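Local coordinates for 3-ketosteroid-delta4-5alpha-dehydrogenase (PDB 4AT2), which probably introduces a double bond into ring A of 5alpha-3-ketosteroids in bacterial steroid breakdown, using bound FAD as the electron acceptor, at residues A[91-96]-A[134-139]; A[106-111]-A[126-131]; A[456-461]-A[496-501]. All blocks are in the same frame, centred on the assembly; numbering follows the deposited sequence.

Contact 1 of 3, residues A[91-96]-A[134-139]; sequences GGTPLQ and EHYNWL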
loop_
_atom_site.group_PDB
_atom_site.type_symbol
_atom_site.label_atom_id
_atom_site.label_comp_id
_atom_site.label_asym_id
_atom_site.label_seq_id
_atom_site.Cartn_x
_atom_site.Cartn_y
_atom_site.Cartn_z
ATOM N N GLY A 91 0.642 -28.495 -6.964
ATOM C CA GLY A 91 0.374 -29.527 -5.970
ATOM C C GLY A 91 0.418 -30.937 -6.524
ATOM O O GLY A 91 0.001 -31.888 -5.851
ATOM N N GLY A 92 0.905 -31.067 -7.757
ATOM C CA GLY A 92 0.987 -32.365 -8.432
ATOM C C GLY A 92 -0.033 -32.576 -9.538
ATOM O O GLY A 92 -0.699 -33.604 -9.575
ATOM N N THR A 93 -0.168 -31.616 -10.447
ATOM C CA THR A 93 -1.130 -31.775 -11.546
ATOM C C THR A 93 -0.632 -32.852 -12.513
ATOM O O THR A 93 0.565 -33.145 -12.542
ATOM C CB THR A 93 -1.327 -30.471 -12.336
ATOM O OG1 THR A 93 -0.113 -30.136 -13.014
ATOM C CG2 THR A 93 -1.715 -29.322 -11.400
ATOM N N PRO A 94 -1.542 -33.429 -13.324
ATOM C CA PRO A 94 -1.068 -34.359 -14.350
ATOM C C PRO A 94 -0.035 -33.725 -15.292
ATOM O O PRO A 94 0.843 -34.424 -15.795
ATOM C CB PRO A 94 -2.348 -34.710 -15.104
ATOM C CG PRO A 94 -3.402 -34.642 -14.040
ATOM C CD PRO A 94 -3.016 -33.432 -13.228
ATOM N N LEU A 95 -0.139 -32.419 -15.528
ATOM C CA LEU A 95 0.833 -31.732 -16.386
ATOM C C LEU A 95 2.219 -31.683 -15.726
ATOM O O LEU A 95 3.238 -32.003 -16.366
ATOM C CB LEU A 95 0.354 -30.321 -16.724
ATOM C CG LEU A 95 0.706 -29.783 -18.114
ATOM C CD1 LEU A 95 0.379 -28.301 -18.178
ATOM C CD2 LEU A 95 2.138 -29.996 -18.560
ATOM N N GLN A 96 2.265 -31.282 -14.454
ATOM C CA GLN A 96 3.530 -31.287 -13.715
ATOM C C GLN A 96 4.160 -32.685 -13.744
ATOM O O GLN A 96 5.342 -32.819 -14.023
ATOM C CB GLN A 96 3.346 -30.834 -12.262
ATOM C CG GLN A 96 3.057 -29.343 -12.111
ATOM C CD GLN A 96 2.784 -28.970 -10.664
ATOM O OE1 GLN A 96 1.986 -29.612 -10.003
ATOM N NE2 GLN A 96 3.445 -27.930 -10.176
ATOM N N GLU A 134 -7.552 -30.713 -8.421
ATOM C CA GLU A 134 -8.960 -30.886 -8.806
ATOM C C GLU A 134 -9.367 -29.817 -9.818
ATOM O O GLU A 134 -10.079 -30.102 -10.789
ATOM C CB GLU A 134 -9.883 -30.849 -7.575
ATOM C CG GLU A 134 -11.356 -31.201 -7.860
ATOM C CD GLU A 134 -12.167 -30.057 -8.462
ATOM O OE1 GLU A 134 -11.721 -28.895 -8.376
ATOM O OE2 GLU A 134 -13.259 -30.314 -9.027
ATOM N N HIS A 135 -8.893 -28.591 -9.598
ATOM C CA HIS A 135 -9.250 -27.486 -10.476
ATOM C C HIS A 135 -8.636 -27.626 -11.852
ATOM O O HIS A 135 -9.306 -27.365 -12.856
ATOM C CB HIS A 135 -8.913 -26.156 -9.816
ATOM C CG HIS A 135 -9.397 -24.954 -10.582
ATOM N ND1 HIS A 135 -10.693 -24.771 -10.904
ATOM C CD2 HIS A 135 -8.706 -23.860 -11.084
ATOM C CE1 HIS A 135 -10.824 -23.620 -11.596
ATOM N NE2 HIS A 135 -9.603 -23.062 -11.703
ATOM N N TYR A 136 -7.383 -28.082 -11.920
ATOM C CA TYR A 136 -6.748 -28.359 -13.215
ATOM C C TYR A 136 -7.595 -29.380 -13.975
ATOM O O TYR A 136 -7.890 -29.197 -15.146
ATOM C CB TYR A 136 -5.323 -28.901 -13.042
ATOM C CG TYR A 136 -4.700 -29.336 -14.360
ATOM C CD1 TYR A 136 -4.108 -28.406 -15.214
ATOM C CD2 TYR A 136 -4.739 -30.674 -14.762
ATOM C CE1 TYR A 136 -3.555 -28.796 -16.433
ATOM C CE2 TYR A 136 -4.194 -31.074 -15.978
ATOM C CZ TYR A 136 -3.595 -30.136 -16.805
ATOM O OH TYR A 136 -3.051 -30.532 -18.014
ATOM N N ASN A 137 -7.952 -30.463 -13.292
ATOM C CA ASN A 137 -8.755 -31.527 -13.880
ATOM C C ASN A 137 -10.132 -31.044 -14.336
ATOM O O ASN A 137 -10.638 -31.467 -15.369
ATOM C CB ASN A 137 -8.872 -32.694 -12.895
ATOM C CG ASN A 137 -7.548 -33.400 -12.678
ATOM O OD1 ASN A 137 -6.667 -33.356 -13.543
ATOM N ND2 ASN A 137 -7.392 -34.045 -11.521
ATOM N N TRP A 138 -10.712 -30.143 -13.554
ATOM C CA TRP A 138 -11.987 -29.518 -13.872
ATOM C C TRP A 138 -11.898 -28.725 -15.156
ATOM O O TRP A 138 -12.777 -28.830 -16.017
ATOM C CB TRP A 138 -12.406 -28.646 -12.695
ATOM C CG TRP A 138 -13.789 -28.060 -12.801
ATOM C CD1 TRP A 138 -14.979 -28.586 -12.300
ATOM C CD2 TRP A 138 -14.157 -26.803 -13.435
ATOM N NE1 TRP A 138 -16.028 -27.754 -12.576
ATOM C CE2 TRP A 138 -15.606 -26.669 -13.263
ATOM C CE3 TRP A 138 -13.458 -25.804 -14.108
ATOM C CZ2 TRP A 138 -16.300 -25.567 -13.744
ATOM C CZ3 TRP A 138 -14.176 -24.699 -14.599
ATOM C CH2 TRP A 138 -15.559 -24.589 -14.413
ATOM N N LEU A 139 -10.822 -27.961 -15.322
ATOM C CA LEU A 139 -10.604 -27.199 -16.559
ATOM C C LEU A 139 -10.441 -28.116 -17.767
ATOM O O LEU A 139 -11.034 -27.880 -18.831
ATOM C CB LEU A 139 -9.374 -26.291 -16.431
ATOM C CG LEU A 139 -9.527 -25.185 -15.392
ATOM C CD1 LEU A 139 -8.158 -24.536 -15.095
ATOM C CD2 LEU A 139 -10.549 -24.145 -15.852
#
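The ring of Tyr136 carries this contact, with Thr93 CB over one of its faces, 4.1 Å above the plane and displaced toward the rim. Pro94 and Leu95 approach the same ring obliquely. Pro94 runs alongside it in the reverse sense, its CD 3.6 Å from Tyr136 CD2. Leu95 comes roughly perpendicular to the tyrosine side chain and sets its CB 3.6 Å from Tyr136 OH. Three consecutive residues therefore follow the ring from CB to hydroxyl: Thr93 CG2 near Tyr136 CB, Pro94 beside CD2 and CE2, Leu95 at CZ and OH. The ring reaches across because CG stands anti to the backbone N of Tyr136 (chi1 174°). Next to it, Asn137 OD1 meets the Pro94 ring at CG, 3.5 Å away. The shape of 91-96 is braced in part by its own bonds. Thr93 and Gln96 form a capping box at the start of helix 94-98, with Gln96 N donating almost straight to Thr93 OG1 (3.0 Å, 172°), and Gln96 OE1 accepts from both Gly92 N and Thr93 N, the latter on a lone pair. Outside the pair, Thr93 OG1 bonds His186 NE2, and the rings of Phe146 and His186 also meet Tyr136. No hydrogen bond links the segments, so van der Waals packing, mostly apolar, joins the capped turn to helix 132-141, while the polar groups of Thr93 and Gln96 serve the turn and its surroundings.

Contact 2 of 3, residues A[106-111]-A[126-131]; sequences ENMKTF and TDYCEG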
loop_
_atom_site.group_PDB
_atom_site.type_symbol
_atom_site.label_atom_id
_atom_site.label_comp_id
_atom_site.label_asym_id
_atom_site.label_seq_id
_atom_site.Cartn_x
_atom_site.Cartn_y
_atom_site.Cartn_z
ATOM N N GLU A 106 1.260 -28.448 0.117
ATOM C CA GLU A 106 2.029 -27.779 1.168
ATOM C C GLU A 106 3.186 -26.967 0.597
ATOM O O GLU A 106 3.449 -25.850 1.052
ATOM C CB GLU A 106 2.534 -28.760 2.235
ATOM C CG GLU A 106 3.121 -28.072 3.475
ATOM C CD GLU A 106 2.240 -26.956 4.046
ATOM O OE1 GLU A 106 1.025 -27.174 4.304
ATOM O OE2 GLU A 106 2.767 -25.831 4.223
ATOM N N ASN A 107 3.875 -27.536 -0.390
ATOM C CA ASN A 107 4.989 -26.840 -1.030
ATOM C C ASN A 107 4.505 -25.599 -1.786
ATOM O O ASN A 107 5.106 -24.522 -1.706
ATOM C CB ASN A 107 5.734 -27.792 -1.961
ATOM C CG ASN A 107 7.030 -27.201 -2.461
ATOM O OD1 ASN A 107 7.869 -26.753 -1.668
ATOM N ND2 ASN A 107 7.195 -27.171 -3.781
ATOM N N MET A 108 3.399 -25.759 -2.504
ATOM C CA MET A 108 2.785 -24.648 -3.211
ATOM C C MET A 108 2.384 -23.533 -2.241
ATOM O O MET A 108 2.641 -22.357 -2.508
ATOM C CB MET A 108 1.580 -25.154 -3.995
ATOM C CG MET A 108 0.956 -24.127 -4.908
ATOM S SD MET A 108 -0.355 -24.953 -5.818
ATOM C CE MET A 108 -1.162 -23.534 -6.540
ATOM N N LYS A 109 1.766 -23.910 -1.124
ATOM C CA LYS A 109 1.331 -22.932 -0.118
ATOM C C LYS A 109 2.538 -22.173 0.458
ATOM O O LYS A 109 2.505 -20.948 0.603
ATOM C CB LYS A 109 0.532 -23.620 1.010
ATOM C CG LYS A 109 0.188 -22.674 2.162
ATOM C CD LYS A 109 -0.440 -23.382 3.357
ATOM C CE LYS A 109 -0.427 -22.467 4.579
ATOM N NZ LYS A 109 -1.324 -22.968 5.661
ATOM N N THR A 110 3.612 -22.902 0.758
ATOM C CA THR A 110 4.815 -22.297 1.330
ATOM C C THR A 110 5.371 -21.247 0.381
ATOM O O THR A 110 5.704 -20.127 0.796
ATOM C CB THR A 110 5.859 -23.373 1.668
ATOM O OG1 THR A 110 5.297 -24.257 2.650
ATOM C CG2 THR A 110 7.144 -22.734 2.243
ATOM N N PHE A 111 5.432 -21.596 -0.898
ATOM C CA PHE A 111 5.883 -20.631 -1.887
ATOM C C PHE A 111 4.965 -19.407 -1.943
ATOM O O PHE A 111 5.437 -18.258 -1.930
ATOM C CB PHE A 111 6.001 -21.232 -3.298
ATOM C CG PHE A 111 6.248 -20.184 -4.342
ATOM C CD1 PHE A 111 7.526 -19.647 -4.513
ATOM C CD2 PHE A 111 5.193 -19.660 -5.083
ATOM C CE1 PHE A 111 7.757 -18.641 -5.440
ATOM C CE2 PHE A 111 5.415 -18.651 -6.006
ATOM C CZ PHE A 111 6.697 -18.146 -6.188
ATOM N N THR A 126 -4.286 -21.506 1.330
ATOM C CA THR A 126 -4.340 -22.931 1.713
ATOM C C THR A 126 -5.430 -23.652 0.916
ATOM O O THR A 126 -5.190 -24.707 0.304
ATOM C CB THR A 126 -4.541 -23.114 3.236
ATOM O OG1 THR A 126 -3.497 -22.427 3.929
ATOM C CG2 THR A 126 -4.474 -24.594 3.633
ATOM N N ASP A 127 -6.610 -23.043 0.899
ATOM C CA ASP A 127 -7.758 -23.554 0.170
ATOM C C ASP A 127 -7.472 -23.691 -1.340
ATOM O O ASP A 127 -7.762 -24.718 -1.947
ATOM C CB ASP A 127 -8.935 -22.609 0.434
ATOM C CG ASP A 127 -10.164 -22.980 -0.338
ATOM O OD1 ASP A 127 -10.750 -24.038 -0.045
ATOM O OD2 ASP A 127 -10.569 -22.189 -1.206
ATOM N N TYR A 128 -6.900 -22.647 -1.933
ATOM C CA TYR A 128 -6.534 -22.656 -3.346
ATOM C C TYR A 128 -5.550 -23.784 -3.655
ATOM O O TYR A 128 -5.663 -24.454 -4.694
ATOM C CB TYR A 128 -5.909 -21.299 -3.680
ATOM C CG TYR A 128 -5.591 -21.063 -5.140
ATOM C CD1 TYR A 128 -6.582 -20.680 -6.042
ATOM C CD2 TYR A 128 -4.279 -21.181 -5.605
ATOM C CE1 TYR A 128 -6.279 -20.442 -7.380
ATOM C CE2 TYR A 128 -3.967 -20.950 -6.931
ATOM C CZ TYR A 128 -4.966 -20.580 -7.810
ATOM O OH TYR A 128 -4.648 -20.346 -9.122
ATOM N N CYS A 129 -4.586 -23.992 -2.763
ATOM C CA CYS A 129 -3.567 -25.020 -2.987
ATOM C C CYS A 129 -4.131 -26.433 -2.839
ATOM O O CYS A 129 -3.820 -27.330 -3.638
ATOM C CB CYS A 129 -2.386 -24.815 -2.039
ATOM S SG CYS A 129 -1.447 -23.341 -2.464
ATOM N N GLU A 130 -4.953 -26.633 -1.817
ATOM C CA GLU A 130 -5.531 -27.951 -1.582
ATOM C C GLU A 130 -6.469 -28.384 -2.710
ATOM O O GLU A 130 -6.622 -29.585 -2.972
ATOM C CB GLU A 130 -6.237 -28.008 -0.227
ATOM C CG GLU A 130 -5.299 -27.894 0.967
ATOM C CD GLU A 130 -4.285 -29.032 1.098
ATOM O OE1 GLU A 130 -4.558 -30.175 0.657
ATOM O OE2 GLU A 130 -3.201 -28.784 1.675
ATOM N N GLY A 131 -7.087 -27.412 -3.382
ATOM C CA GLY A 131 -8.014 -27.714 -4.474
ATOM C C GLY A 131 -7.418 -27.593 -5.872
ATOM O O GLY A 131 -8.145 -27.701 -6.863
#
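Cys129 SG and the side chain of Met108 form the tight part of this helix pair: Met108 CG comes to 3.5 Å from the sulfur, and Lys109 N lies equally near it. Cys129 thus points its thiol at the backbone of helix 105-115. The axes of 106-111 and 126-130 approach to 8.8 Å, in a largely antiparallel crossing of 144°. Beyond CG, the extended Met108 chain carries CE to 3.8 Å from Tyr128 CE2, approaching that ring obliquely. Met108, Cys129 and Tyr128 are all buried. Toward solvent the contact turns polar. Lys109, fully extended from a CG anti to its own N (chi1 174°), runs its CD and CE past Thr126 and donates from NZ to Thr126 OG1 at 2.8 Å. The same ammonium makes a salt bridge to Glu122, whose backbone O is hydrogen-bonded to Thr126 OG1. A methionine in place of Lys109 would probably leave Glu122 without its countercharge and Thr126 OG1 without this donor. The loose margin is exposed: there Glu106 OE1 and Glu130 OE2 stay 5.2 Å apart, like charges that make no contact. Tyr128 OH bonds Tyr88 O, and Met108 also touches Tyr88, which brings strand 87-88 against the buried side; Phe497 and Tyr498 of helix 490-507 meet Tyr128, placing helix 122-130 between that long helix and helix 105-115.

Contact 3 of 3, residues A[456-461]-A[496-501]; sequences VNSEVL and SFYGRR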
loop_
_atom_site.group_PDB
_atom_site.type_symbol
_atom_site.label_atom_id
_atom_site.label_comp_id
_atom_site.label_asym_id
_atom_site.label_seq_id
_atom_site.Cartn_x
_atom_site.Cartn_y
_atom_site.Cartn_z
ATOM N N VAL A 456 -13.745 -18.101 1.294
ATOM C CA VAL A 456 -13.341 -19.155 0.348
ATOM C C VAL A 456 -14.515 -19.667 -0.489
ATOM O O VAL A 456 -14.326 -20.338 -1.506
ATOM C CB VAL A 456 -12.619 -20.328 1.044
ATOM C CG1 VAL A 456 -11.311 -19.833 1.645
ATOM C CG2 VAL A 456 -13.504 -20.958 2.117
ATOM N N ASN A 457 -15.726 -19.328 -0.061
ATOM C CA ASN A 457 -16.935 -19.636 -0.824
ATOM C C ASN A 457 -17.418 -18.449 -1.667
ATOM O O ASN A 457 -18.527 -18.472 -2.225
ATOM C CB ASN A 457 -18.035 -20.155 0.101
ATOM C CG ASN A 457 -17.726 -21.541 0.644
ATOM O OD1 ASN A 457 -17.663 -21.748 1.863
ATOM N ND2 ASN A 457 -17.497 -22.485 -0.251
ATOM N N SER A 458 -16.553 -17.438 -1.763
ATOM C CA SER A 458 -16.754 -16.254 -2.604
ATOM C C SER A 458 -17.955 -15.411 -2.206
ATOM O O SER A 458 -18.558 -14.716 -3.045
ATOM C CB SER A 458 -16.782 -16.630 -4.094
ATOM O OG SER A 458 -15.523 -17.156 -4.498
ATOM N N GLU A 459 -18.287 -15.463 -0.918
ATOM C CA GLU A 459 -19.291 -14.567 -0.334
ATOM C C GLU A 459 -18.616 -13.231 -0.065
ATOM O O GLU A 459 -17.506 -13.202 0.465
ATOM C CB GLU A 459 -19.791 -15.141 0.987
ATOM C CG GLU A 459 -20.468 -16.486 0.826
ATOM C CD GLU A 459 -20.320 -17.355 2.053
ATOM O OE1 GLU A 459 -19.184 -17.558 2.545
ATOM O OE2 GLU A 459 -21.362 -17.867 2.515
ATOM N N VAL A 460 -19.265 -12.132 -0.441
ATOM C CA VAL A 460 -18.701 -10.808 -0.169
ATOM C C VAL A 460 -18.894 -10.493 1.308
ATOM O O VAL A 460 -20.012 -10.579 1.831
ATOM C CB VAL A 460 -19.364 -9.722 -1.051
ATOM C CG1 VAL A 460 -18.896 -8.332 -0.642
ATOM C CG2 VAL A 460 -19.033 -9.980 -2.522
ATOM N N LEU A 461 -17.810 -10.140 1.990
ATOM C CA LEU A 461 -17.882 -9.868 3.425
ATOM C C LEU A 461 -18.160 -8.406 3.741
ATOM O O LEU A 461 -17.518 -7.494 3.199
ATOM C CB LEU A 461 -16.599 -10.325 4.131
ATOM C CG LEU A 461 -16.363 -11.842 4.167
ATOM C CD1 LEU A 461 -14.935 -12.108 4.623
ATOM C CD2 LEU A 461 -17.357 -12.550 5.082
ATOM N N SER A 496 -10.800 -18.128 -11.981
ATOM C CA SER A 496 -11.547 -19.348 -12.339
ATOM C C SER A 496 -11.885 -20.193 -11.106
ATOM O O SER A 496 -13.003 -20.699 -10.992
ATOM C CB SER A 496 -10.803 -20.181 -13.383
ATOM O OG SER A 496 -9.511 -20.555 -12.919
ATOM N N PHE A 497 -10.935 -20.322 -10.178
ATOM C CA PHE A 497 -11.139 -21.151 -8.983
ATOM C C PHE A 497 -12.262 -20.573 -8.114
ATOM O O PHE A 497 -13.195 -21.293 -7.708
ATOM C CB PHE A 497 -9.822 -21.224 -8.183
ATOM C CG PHE A 497 -9.846 -22.195 -7.031
ATOM C CD1 PHE A 497 -10.447 -21.859 -5.816
ATOM C CD2 PHE A 497 -9.212 -23.431 -7.145
ATOM C CE1 PHE A 497 -10.458 -22.760 -4.752
ATOM C CE2 PHE A 497 -9.205 -24.329 -6.082
ATOM C CZ PHE A 497 -9.834 -23.999 -4.886
ATOM N N TYR A 498 -12.167 -19.280 -7.814
ATOM C CA TYR A 498 -13.174 -18.625 -6.951
ATOM C C TYR A 498 -14.446 -18.224 -7.696
ATOM O O TYR A 498 -15.500 -18.068 -7.076
ATOM C CB TYR A 498 -12.561 -17.509 -6.074
ATOM C CG TYR A 498 -11.671 -18.165 -5.045
ATOM C CD1 TYR A 498 -12.223 -18.979 -4.063
ATOM C CD2 TYR A 498 -10.284 -18.064 -5.124
ATOM C CE1 TYR A 498 -11.428 -19.649 -3.146
ATOM C CE2 TYR A 498 -9.473 -18.730 -4.222
ATOM C CZ TYR A 498 -10.051 -19.513 -3.234
ATOM O OH TYR A 498 -9.245 -20.188 -2.350
ATOM N N GLY A 499 -14.352 -18.121 -9.021
ATOM C CA GLY A 499 -15.545 -18.025 -9.878
ATOM C C GLY A 499 -16.413 -19.260 -9.682
ATOM O O GLY A 499 -17.609 -19.147 -9.417
ATOM N N ARG A 500 -15.806 -20.443 -9.780
ATOM C CA ARG A 500 -16.524 -21.690 -9.469
ATOM C C ARG A 500 -17.236 -21.624 -8.116
ATOM O O ARG A 500 -18.434 -21.924 -8.012
ATOM C CB ARG A 500 -15.568 -22.889 -9.490
ATOM C CG ARG A 500 -15.117 -23.305 -10.884
ATOM C CD ARG A 500 -14.131 -24.466 -10.787
ATOM N NE ARG A 500 -14.756 -25.648 -10.189
ATOM C CZ ARG A 500 -14.086 -26.684 -9.691
ATOM N NH1 ARG A 500 -12.756 -26.708 -9.717
ATOM N NH2 ARG A 500 -14.752 -27.704 -9.168
ATOM N N ARG A 501 -16.497 -21.218 -7.089
ATOM C CA ARG A 501 -17.029 -21.158 -5.729
ATOM C C ARG A 501 -18.210 -20.177 -5.659
ATOM O O ARG A 501 -19.200 -20.446 -4.975
ATOM C CB ARG A 501 -15.938 -20.761 -4.729
ATOM C CG ARG A 501 -14.873 -21.834 -4.514
ATOM C CD ARG A 501 -15.375 -22.980 -3.628
ATOM N NE ARG A 501 -14.346 -24.018 -3.494
ATOM C CZ ARG A 501 -13.317 -23.963 -2.646
ATOM N NH1 ARG A 501 -13.178 -22.938 -1.815
ATOM N NH2 ARG A 501 -12.430 -24.953 -2.620
HETATM O O HOH W 1 -18.645 -22.562 -2.835
#
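Ser458 OG donates to Tyr498 O at 2.7 Å, and it stands anti to the carbonyl carbon of Ser458, which directs it at the helix. In return Arg501 NH1 donates to Val456 O at 2.9 Å, with an N-H...O angle of 151°, so each segment gives a side chain to a backbone carbonyl of the other. Val456 O lies close to the guanidinium plane, yet the nitrogen sits well above the carbonyl plane, 44° out of it, so this bond does not use a lone pair direction. A bend at chi2 (-76°) folds the arginine round Val456 O, with Arg501 CG only 3.4 Å from that oxygen. The Tyr498 ring offers its edge to the same carbonyl, Val456 O lying near the ring plane 3.4 Å from Tyr498 CE1, and Ser458 OG is at the edge as well.

The next layer is a water that accepts from Asn457 ND2 at 2.8 Å and donates to Arg501 O, a further, indirect link. Within the helix, Phe497 points its edge at the Tyr498 ring, CD1 over the centre, and places CE1 3.6 Å over the Arg501 guanidinium, so one phenyl edge covers a face of each group. The contact joins the loop before strand 459-461 to helix 490-507; behind that loop, Ser458 is tied by backbone bonding to Ala473 of strand 471-473, at the edge of the parallel sheet. Farther out, Asp127 of helix 122-130 takes a salt bridge from Arg501 NH1 and a hydrogen bond with Tyr498 OH. Its carboxylate probably balances the arginine's charge, and NH1, serving carbonyl and carboxylate together, ties loop, helix and Asp127 through one nitrogen.

Overall arrangement
Contacts 1 and 2 are mostly buried, whereas contact 3 is only partly so, and their chemistry differs accordingly. Contact 1 has no hydrogen bond between its segments, contact 2 has one, on its partly exposed side, and contact 3 has two plus a water bridge. Contacts 1 and 2 draw on successive helices, 94-98 then 105-115 and 122-130 then 132-141, and touch where Gly91 N lies 3.9 Å from Met108 SD. Helix 490-507, half of contact 3, is bonded to the second segment of each: to Glu134 of contact 1 through a salt bridge from Arg500, and to Asp127 of contact 2. Polar bonding therefore connects contacts 1 and 2, whose interiors are largely apolar, to contact 3.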